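Local atomic coordinates of cellulose biosynthesis protein BcsG (Salmonella typhimurium LT2, PDB entry 5OLT), a protein that is required for cellulose biosynthesis as a membrane-anchored subunit of the cellulose synthase complex, seen here through its zinc-binding extramembrane domain of the alkaline phosphatase family. Residues C67-S72 and A232-R237; F213-P218 and V264-G269. All coordinates share one frame; numbering follows the deposited sequence.

Contact 1: C67-S72 and A232-R237. With ZN (zinc ion), chain B.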
ATOM      1  N   CYS A  67      -5.989   6.132  -4.597  1.00  9.14           N
ATOM      2  CA  CYS A  67      -7.150   6.452  -3.758  1.00  9.05           C
ATOM      3  C   CYS A  67      -8.371   5.632  -4.201  1.00  9.05           C
ATOM      4  O   CYS A  67      -8.599   5.468  -5.398  1.00 10.10           O
ATOM      5  CB  CYS A  67      -7.428   7.968  -3.865  1.00 10.22           C
ATOM      6  SG  CYS A  67      -8.819   8.589  -2.856  1.00 12.08           S
ATOM      7  N   SER A  68      -9.168   5.164  -3.226  1.00  8.70           N
ATOM      8  CA  SER A  68     -10.534   4.694  -3.516  1.00  8.94           C
ATOM      9  C   SER A  68     -10.590   3.446  -4.411  1.00  8.77           C
ATOM     10  O   SER A  68     -11.351   3.414  -5.389  1.00  9.77           O
ATOM     11  CB  SER A  68     -11.404   5.833  -4.087  1.00  9.40           C
ATOM     12  OG  SER A  68     -11.484   6.898  -3.145  1.00 10.71           O
ATOM     13  N   LEU A  69      -9.841   2.408  -4.019  1.00  8.43           N
ATOM     14  CA  LEU A  69      -9.781   1.146  -4.751  1.00  8.46           C
ATOM     15  C   LEU A  69      -9.618   0.017  -3.738  1.00  8.79           C
ATOM     16  O   LEU A  69      -8.522  -0.170  -3.193  1.00 11.07           O
ATOM     17  CB  LEU A  69      -8.605   1.177  -5.748  1.00  9.72           C
ATOM     18  CG  LEU A  69      -8.416  -0.150  -6.519  1.00  9.94           C
ATOM     19  CD1 LEU A  69      -9.640  -0.464  -7.346  1.00 11.48           C
ATOM     20  CD2 LEU A  69      -7.178   0.002  -7.415  1.00 12.19           C
ATOM     21  N   SER A  70     -10.678  -0.761  -3.541  1.00  8.36           N
ATOM     22  CA  SER A  70     -10.608  -2.013  -2.745  1.00  8.41           C
ATOM     23  C   SER A  70     -11.018  -3.207  -3.595  1.00  8.77           C
ATOM     24  O   SER A  70     -11.579  -3.047  -4.688  1.00  8.45           O
ATOM     25  CB  SER A  70     -11.538  -1.920  -1.534  1.00  9.36           C
ATOM     26  OG  SER A  70     -12.895  -1.910  -1.988  1.00  9.77           O
ATOM     27  N   TRP A  71     -10.772  -4.410  -3.085  1.00  9.06           N
ATOM     28  CA  TRP A  71     -11.278  -5.585  -3.792  1.00  9.35           C
ATOM     29  C   TRP A  71     -12.779  -5.547  -3.954  1.00  9.00           C
ATOM     30  O   TRP A  71     -13.275  -5.955  -5.013  1.00  9.89           O
ATOM     31  CB  TRP A  71     -10.875  -6.884  -3.111  1.00 10.36           C
ATOM     32  CG  TRP A  71      -9.445  -7.298  -3.364  1.00 10.98           C
ATOM     33  CD1 TRP A  71      -8.460  -7.504  -2.406  1.00 11.19           C
ATOM     34  CD2 TRP A  71      -8.835  -7.665  -4.621  1.00 10.59           C
ATOM     35  NE1 TRP A  71      -7.291  -7.944  -2.986  1.00 11.73           N
ATOM     36  CE2 TRP A  71      -7.476  -8.037  -4.347  1.00 11.35           C
ATOM     37  CE3 TRP A  71      -9.287  -7.683  -5.953  1.00 11.93           C
ATOM     38  CZ2 TRP A  71      -6.583  -8.451  -5.366  1.00 13.23           C
ATOM     39  CZ3 TRP A  71      -8.384  -8.039  -6.966  1.00 13.60           C
ATOM     40  CH2 TRP A  71      -7.050  -8.423  -6.665  1.00 14.61           C
ATOM     41  N   SER A  72     -13.522  -5.082  -2.929  1.00  9.45           N
ATOM     42  CA  SER A  72     -14.955  -4.963  -3.035  0.50  9.92           C
ATOM     43  C   SER A  72     -15.353  -4.042  -4.205  1.00  9.52           C
ATOM     44  O   SER A  72     -16.320  -4.310  -4.923  1.00 11.23           O
ATOM     45  CB  SER A  72     -15.501  -4.417  -1.731  0.50 11.63           C
ATOM     46  OG  SER A  72     -16.891  -4.304  -1.804  0.50 12.95           O
ATOM     47  N   ALA A 232     -18.223  10.915 -13.265  1.00 14.57           N
ATOM     48  CA  ALA A 232     -17.922   9.836 -14.220  1.00 12.98           C
ATOM     49  C   ALA A 232     -18.161   8.503 -13.562  1.00 11.84           C
ATOM     50  O   ALA A 232     -17.884   8.342 -12.376  1.00 13.16           O
ATOM     51  CB  ALA A 232     -16.490   9.958 -14.702  1.00 13.36           C
ATOM     52  N   ASP A 233     -18.683   7.540 -14.308  0.70 11.42           N
ATOM     53  CA  ASP A 233     -18.932   6.246 -13.701  0.70 12.06           C
ATOM     54  C   ASP A 233     -17.629   5.662 -13.144  0.70 11.21           C
ATOM     55  O   ASP A 233     -16.571   5.717 -13.788  0.70 11.93           O
ATOM     56  CB  ASP A 233     -19.537   5.288 -14.717  0.70 13.89           C
ATOM     57  CG  ASP A 233     -20.211   4.106 -14.061  0.70 17.23           C
ATOM     58  OD1 ASP A 233     -21.404   4.213 -13.686  0.70 21.96           O
ATOM     59  OD2 ASP A 233     -19.549   3.061 -13.918  0.70 24.77           O
ATOM     60  N   TYR A 234     -17.718   5.084 -11.957  1.00 10.97           N
ATOM     61  CA  TYR A 234     -16.537   4.457 -11.340  1.00  9.97           C
ATOM     62  C   TYR A 234     -15.931   3.366 -12.245  1.00  9.88           C
ATOM     63  O   TYR A 234     -14.696   3.318 -12.394  1.00 10.35           O
ATOM     64  CB  TYR A 234     -16.889   3.860  -9.977  1.00 10.14           C
ATOM     65  CG  TYR A 234     -15.689   3.274  -9.223  1.00  9.37           C
ATOM     66  CD1 TYR A 234     -15.244   1.971  -9.451  1.00  9.59           C
ATOM     67  CD2 TYR A 234     -15.039   4.017  -8.246  1.00  9.65           C
ATOM     68  CE1 TYR A 234     -14.139   1.455  -8.792  1.00 10.20           C
ATOM     69  CE2 TYR A 234     -13.948   3.505  -7.552  1.00  9.88           C
ATOM     70  CZ  TYR A 234     -13.526   2.210  -7.819  1.00  9.48           C
ATOM     71  OH  TYR A 234     -12.454   1.674  -7.147  1.00 11.24           O
ATOM     72  N   LYS A 235     -16.744   2.490 -12.830  0.70 10.47           N
ATOM     73  CA  LYS A 235     -16.150   1.418 -13.611  0.70 10.55           C
ATOM     74  C   LYS A 235     -15.462   1.959 -14.882  0.70 10.23           C
ATOM     75  O   LYS A 235     -14.470   1.380 -15.335  0.70 10.28           O
ATOM     76  CB  LYS A 235     -17.132   0.299 -13.931  0.70 13.03           C
ATOM     77  CG  LYS A 235     -18.228   0.638 -14.912  0.70 15.90           C
ATOM     78  CD  LYS A 235     -19.104  -0.598 -15.211  0.70 19.30           C
ATOM     79  CE  LYS A 235     -19.968  -1.054 -14.056  0.70 24.02           C
ATOM     80  NZ  LYS A 235     -20.732   0.020 -13.359  0.70 30.60           N
ATOM     81  N   ILE A 236     -15.965   3.079 -15.435  1.00 10.28           N
ATOM     82  CA  ILE A 236     -15.288   3.705 -16.566  1.00 10.19           C
ATOM     83  C   ILE A 236     -13.928   4.259 -16.155  1.00  9.74           C
ATOM     84  O   ILE A 236     -12.918   4.009 -16.836  1.00  9.50           O
ATOM     85  CB  ILE A 236     -16.166   4.837 -17.162  1.00 10.79           C
ATOM     86  CG1 ILE A 236     -17.438   4.253 -17.798  1.00 11.79           C
ATOM     87  CG2 ILE A 236     -15.378   5.722 -18.153  1.00 12.24           C
ATOM     88  CD1 ILE A 236     -17.212   3.435 -19.086  1.00 13.81           C
ATOM     89  N   ARG A 237     -13.890   4.936 -15.004  1.00  9.43           N
ATOM     90  CA  ARG A 237     -12.622   5.473 -14.519  1.00  9.63           C
ATOM     91  C   ARG A 237     -11.639   4.381 -14.154  1.00  8.71           C
ATOM     92  O   ARG A 237     -10.423   4.519 -14.373  1.00  9.38           O
ATOM     93  CB  ARG A 237     -12.860   6.433 -13.365  1.00  9.18           C
ATOM     94  CG  ARG A 237     -13.521   7.737 -13.833  1.00  9.83           C
ATOM     95  CD  ARG A 237     -13.769   8.622 -12.640  1.00 10.69           C
ATOM     96  NE  ARG A 237     -14.918   8.134 -11.887  1.00 11.22           N
ATOM     97  CZ  ARG A 237     -15.070   8.242 -10.568  1.00 11.55           C
ATOM     98  NH1 ARG A 237     -14.050   8.658  -9.804  1.00 12.97           N
ATOM     99  NH2 ARG A 237     -16.200   7.831 -10.000  1.00 13.42           N
TER
HETATM  100 ZN    ZN B 601      -8.109   8.388  -0.698  0.75 12.46          ZN
HETATM  101  O   HOH W   1     -10.105   9.829  -0.270  1.00 32.28           O
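Ser68 and Tyr234 mark the closest backbone approach, with their CA atoms 9.9 Å apart, so the loop 67-70 and the first turn of helix 234-255 meet through a side chain that spans the gap. The phenol of Tyr234 does the spanning. With CG anti to the backbone N (chi1 -176°), the ring leaves the helix start toward the loop, and its OH donates to Ser68 O over 2.7 Å. The bond lies in the carbonyl plane on a lone pair, at a C=O...donor angle of 141°, and the same oxygen sits at the ring edge, 3.4 Å from Tyr234 CE2. Leu69 runs across the phenol at about a right angle and brings CD1 to 3.5 Å from Tyr234 OH, so the buried hydroxyl has a methyl beside its bond. The loop follows strand 60-66 of the central sheet, at whose end Cys67 SG binds the zinc ion at 2.3 Å; as in other alkaline phosphatase family members, the metal site lies at the C-terminal ends of parallel strands. Glu266, His267 and Ser102 are further ligands. At the helix start, Asp233 is the N-cap residue. Arg237 NE and NH2 reach back to Ala232 O in weak bonds, while its NH1 is held by Pro218 O and His220 O.

Contact 2: F213-P218 and V264-G269. With ZN (zinc ion), chain B.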
ATOM      1  N   PHE A 213       7.368   7.981  -4.854  1.00  9.46           N
ATOM      2  CA  PHE A 213       6.025   7.865  -4.314  1.00  8.91           C
ATOM      3  C   PHE A 213       5.069   8.592  -5.236  1.00  9.21           C
ATOM      4  O   PHE A 213       5.213   9.811  -5.462  1.00 10.05           O
ATOM      5  CB  PHE A 213       5.978   8.471  -2.906  1.00 10.03           C
ATOM      6  CG  PHE A 213       4.642   8.348  -2.244  1.00 11.44           C
ATOM      7  CD1 PHE A 213       4.202   7.087  -1.824  1.00 15.12           C
ATOM      8  CD2 PHE A 213       3.830   9.453  -2.050  1.00 14.16           C
ATOM      9  CE1 PHE A 213       2.961   6.957  -1.191  1.00 17.19           C
ATOM     10  CE2 PHE A 213       2.550   9.331  -1.426  1.00 14.95           C
ATOM     11  CZ  PHE A 213       2.137   8.066  -1.021  1.00 14.84           C
ATOM     12  N   PHE A 214       4.101   7.852  -5.778  1.00  9.13           N
ATOM     13  CA  PHE A 214       3.156   8.408  -6.740  1.00  9.15           C
ATOM     14  C   PHE A 214       1.732   8.233  -6.210  1.00  8.88           C
ATOM     15  O   PHE A 214       1.315   7.091  -5.996  1.00  9.83           O
ATOM     16  CB  PHE A 214       3.346   7.666  -8.087  1.00  9.14           C
ATOM     17  CG  PHE A 214       2.378   8.037  -9.206  1.00  8.68           C
ATOM     18  CD1 PHE A 214       1.679   9.272  -9.267  1.00  9.04           C
ATOM     19  CD2 PHE A 214       2.167   7.111 -10.250  1.00  9.70           C
ATOM     20  CE1 PHE A 214       0.819   9.563 -10.316  1.00  9.54           C
ATOM     21  CE2 PHE A 214       1.310   7.425 -11.308  1.00  9.78           C
ATOM     22  CZ  PHE A 214       0.630   8.634 -11.346  1.00  9.32           C
ATOM     23  N   ASN A 215       1.009   9.342  -5.975  1.00  8.49           N
ATOM     24  CA  ASN A 215      -0.358   9.255  -5.471  1.00  8.11           C
ATOM     25  C   ASN A 215      -1.366   9.643  -6.559  1.00  8.32           C
ATOM     26  O   ASN A 215      -1.183  10.636  -7.256  1.00  9.70           O
ATOM     27  CB  ASN A 215      -0.547  10.125  -4.211  1.00  9.67           C
ATOM     28  CG  ASN A 215      -1.924   9.969  -3.634  1.00  9.28           C
ATOM     29  OD1 ASN A 215      -2.808  10.778  -3.902  1.00  9.88           O
ATOM     30  ND2 ASN A 215      -2.120   8.922  -2.821  1.00  9.86           N
ATOM     31  N   LEU A 216      -2.391   8.801  -6.717  1.00  9.73           N
ATOM     32  CA  LEU A 216      -3.371   8.891  -7.805  1.00 10.17           C
ATOM     33  C   LEU A 216      -4.788   9.042  -7.290  1.00  9.22           C
ATOM     34  O   LEU A 216      -5.251   8.207  -6.522  1.00 10.64           O
ATOM     35  CB  LEU A 216      -3.361   7.594  -8.671  1.00 11.06           C
ATOM     36  CG  LEU A 216      -2.104   7.290  -9.433  1.00 11.06           C
ATOM     37  CD1 LEU A 216      -1.051   6.727  -8.498  1.00 12.45           C
ATOM     38  CD2 LEU A 216      -2.403   6.288 -10.539  1.00 12.22           C
ATOM     39  N   LEU A 217      -5.482  10.050  -7.796  1.00  9.36           N
ATOM     40  CA  LEU A 217      -6.829  10.402  -7.375  1.00 11.50           C
ATOM     41  C   LEU A 217      -8.013  10.107  -8.346  1.00 10.31           C
ATOM     42  O   LEU A 217      -9.142  10.468  -8.011  1.00 11.34           O
ATOM     43  CB  LEU A 217      -6.801  11.951  -7.136  1.00 14.20           C
ATOM     44  CG  LEU A 217      -7.779  12.521  -6.132  1.00 16.41           C
ATOM     45  CD1 LEU A 217      -7.466  11.981  -4.735  1.00 21.34           C
ATOM     46  CD2 LEU A 217      -7.720  14.046  -6.145  1.00 21.58           C
ATOM     47  N   PRO A 218      -7.805   9.453  -9.521  1.00  9.22           N
ATOM     48  CA  PRO A 218      -8.949   9.452 -10.451  1.00  9.68           C
ATOM     49  C   PRO A 218     -10.195   8.724  -9.952  1.00  9.64           C
ATOM     50  O   PRO A 218     -11.297   9.043 -10.411  1.00 10.09           O
ATOM     51  CB  PRO A 218      -8.384   8.774 -11.696  1.00 10.55           C
ATOM     52  CG  PRO A 218      -7.341   7.856 -11.167  1.00  9.83           C
ATOM     53  CD  PRO A 218      -6.680   8.663 -10.064  1.00  9.02           C
ATOM     54  N   VAL A 264      -0.316  -0.129  -4.400  0.70 10.31           N
ATOM     55  CA  VAL A 264      -0.948  -0.321  -3.080  0.70 10.98           C
ATOM     56  C   VAL A 264      -1.981   0.772  -2.880  0.70 10.27           C
ATOM     57  O   VAL A 264      -1.647   1.970  -2.763  0.70 10.77           O
ATOM     58  CB  VAL A 264       0.101  -0.350  -1.953  0.70 12.21           C
ATOM     59  CG1 VAL A 264       1.079   0.806  -2.098  0.70 14.02           C
ATOM     60  CG2 VAL A 264      -0.508  -0.443  -0.546  0.70 13.46           C
ATOM     61  N   PRO A 265      -3.240   0.389  -2.945  1.00  9.55           N
ATOM     62  CA  PRO A 265      -4.303   1.398  -2.740  1.00  9.03           C
ATOM     63  C   PRO A 265      -4.318   1.922  -1.314  1.00  9.42           C
ATOM     64  O   PRO A 265      -3.880   1.252  -0.379  1.00 10.23           O
ATOM     65  CB  PRO A 265      -5.590   0.641  -3.028  1.00 10.65           C
ATOM     66  CG  PRO A 265      -5.137  -0.515  -3.884  1.00 11.91           C
ATOM     67  CD  PRO A 265      -3.797  -0.917  -3.341  1.00 10.77           C
ATOM     68  N   GLU A 266      -4.819   3.147  -1.186  1.00  8.89           N
ATOM     69  CA  GLU A 266      -4.952   3.770   0.143  1.00  8.82           C
ATOM     70  C   GLU A 266      -6.062   3.143   0.966  1.00  9.51           C
ATOM     71  O   GLU A 266      -5.941   3.019   2.192  1.00  9.45           O
ATOM     72  CB  GLU A 266      -5.398   5.221  -0.028  1.00  9.38           C
ATOM     73  CG  GLU A 266      -4.489   6.188  -0.775  1.00 10.21           C
ATOM     74  CD  GLU A 266      -5.223   7.494  -1.002  1.00 10.47           C
ATOM     75  OE1 GLU A 266      -6.375   7.597  -0.511  1.00 12.42           O
ATOM     76  OE2 GLU A 266      -4.678   8.389  -1.662  1.00 13.14           O
ATOM     77  N   HIS A 267      -7.192   2.852   0.304  1.00  8.45           N
ATOM     78  CA  HIS A 267      -8.472   2.454   0.948  1.00  9.03           C
ATOM     79  C   HIS A 267      -9.471   2.380  -0.184  1.00  8.59           C
ATOM     80  O   HIS A 267      -9.233   2.955  -1.276  1.00  8.95           O
ATOM     81  CB  HIS A 267      -8.974   3.553   1.969  1.00  9.56           C
ATOM     82  CG  HIS A 267      -9.204   4.894   1.324  1.00  9.68           C
ATOM     83  ND1 HIS A 267     -10.337   5.176   0.585  1.00  9.95           N
ATOM     84  CD2 HIS A 267      -8.403   5.983   1.229  1.00 10.54           C
ATOM     85  CE1 HIS A 267     -10.210   6.380   0.035  1.00 10.31           C
ATOM     86  NE2 HIS A 267      -9.056   6.902   0.427  1.00 10.26           N
ATOM     87  N   GLY A 268     -10.593   1.732   0.080  1.00  8.16           N
ATOM     88  CA  GLY A 268     -11.635   1.629  -0.918  1.00  8.68           C
ATOM     89  C   GLY A 268     -12.482   2.867  -1.104  1.00  8.85           C
ATOM     90  O   GLY A 268     -12.496   3.778  -0.276  1.00  9.89           O
ATOM     91  N   GLY A 269     -13.240   2.875  -2.197  1.00  9.33           N
ATOM     92  CA  GLY A 269     -14.161   3.991  -2.497  1.00 10.12           C
ATOM     93  C   GLY A 269     -15.565   3.806  -1.975  1.00 10.02           C
ATOM     94  O   GLY A 269     -16.414   4.658  -2.176  1.00 12.71           O
TER
HETATM   95 ZN    ZN B 601      -8.109   8.388  -0.698  0.75 12.46          ZN
HETATM   96  O   HOH W   2      -5.139  11.005  -2.217  1.00 15.09           O
HETATM   97  O   HOH W   1     -10.105   9.829  -0.270  1.00 32.28           O
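The amide of Asn215 and the carboxylate of Glu266 meet edge to edge, their planes 13° apart, although the two side chains cross at about a right angle. Within the strand that carries Asn215, Leu216 CD1 sits over the centre of the Phe214 ring, 3.5 Å above its plane. Asn215 ND2 donates to Glu266 OE2 over 2.9 Å; the bond is almost straight (176°), lies in the amide plane and uses the anti lone pair of OE2, the one turned away from OE1. Water 2 donates to both Glu266 OE2, at 2.7 Å, and Asn215 OD1, adding a second link between the same groups. Two bonds thus grip OE2, which should limit rotation of the carboxylate. The other oxygen, OE1, binds the zinc ion at 1.9 Å. The pair joins strand 210-216 to the loop after strand 259-265, with strand 60-66 between them in the central sheet. The metal site at the C-terminal ends of these parallel strands is placed as in alkaline phosphatase family enzymes, and Asn215, through its bond to Glu266, is a second-shell residue of it. A trans first torsion (chi1 -176°) lets the amide end of Asn215 reach the carboxylate. His267 adds NE2 to the zinc at 2.1 Å, and its other nitrogen, ND1, donates to Gly268 O at 2.7 Å; that oxygen lies close to the ring plane, which helps to orient the imidazole, while the N-H comes in from above the carbonyl plane. Cys67 and Ser102 also ligate the metal, together with water 1 at 2.5 Å.

From the N terminus, the chain first reaches 67-72, which follows strand 60-66, and then makes a long excursion before strand 210-216 delivers 213-218. Next comes 232-237, where contact 1 closes its loop of 159 intervening residues. Helix 234-255 leads into strand 259-265, and at 264-269 contact 2 closes a shorter loop of 45 residues. The segments alternate, so the two loops cross. Their centres lie 10 Å apart and both contacts share the zinc ion and water 1. They also touch directly: Leu69 N probably donates to His267 O, joining the loops after strands 60-66 and 259-265, and Arg237 NH1 to Pro218 O, joining the end of strand 210-216 to the start of helix 234-255.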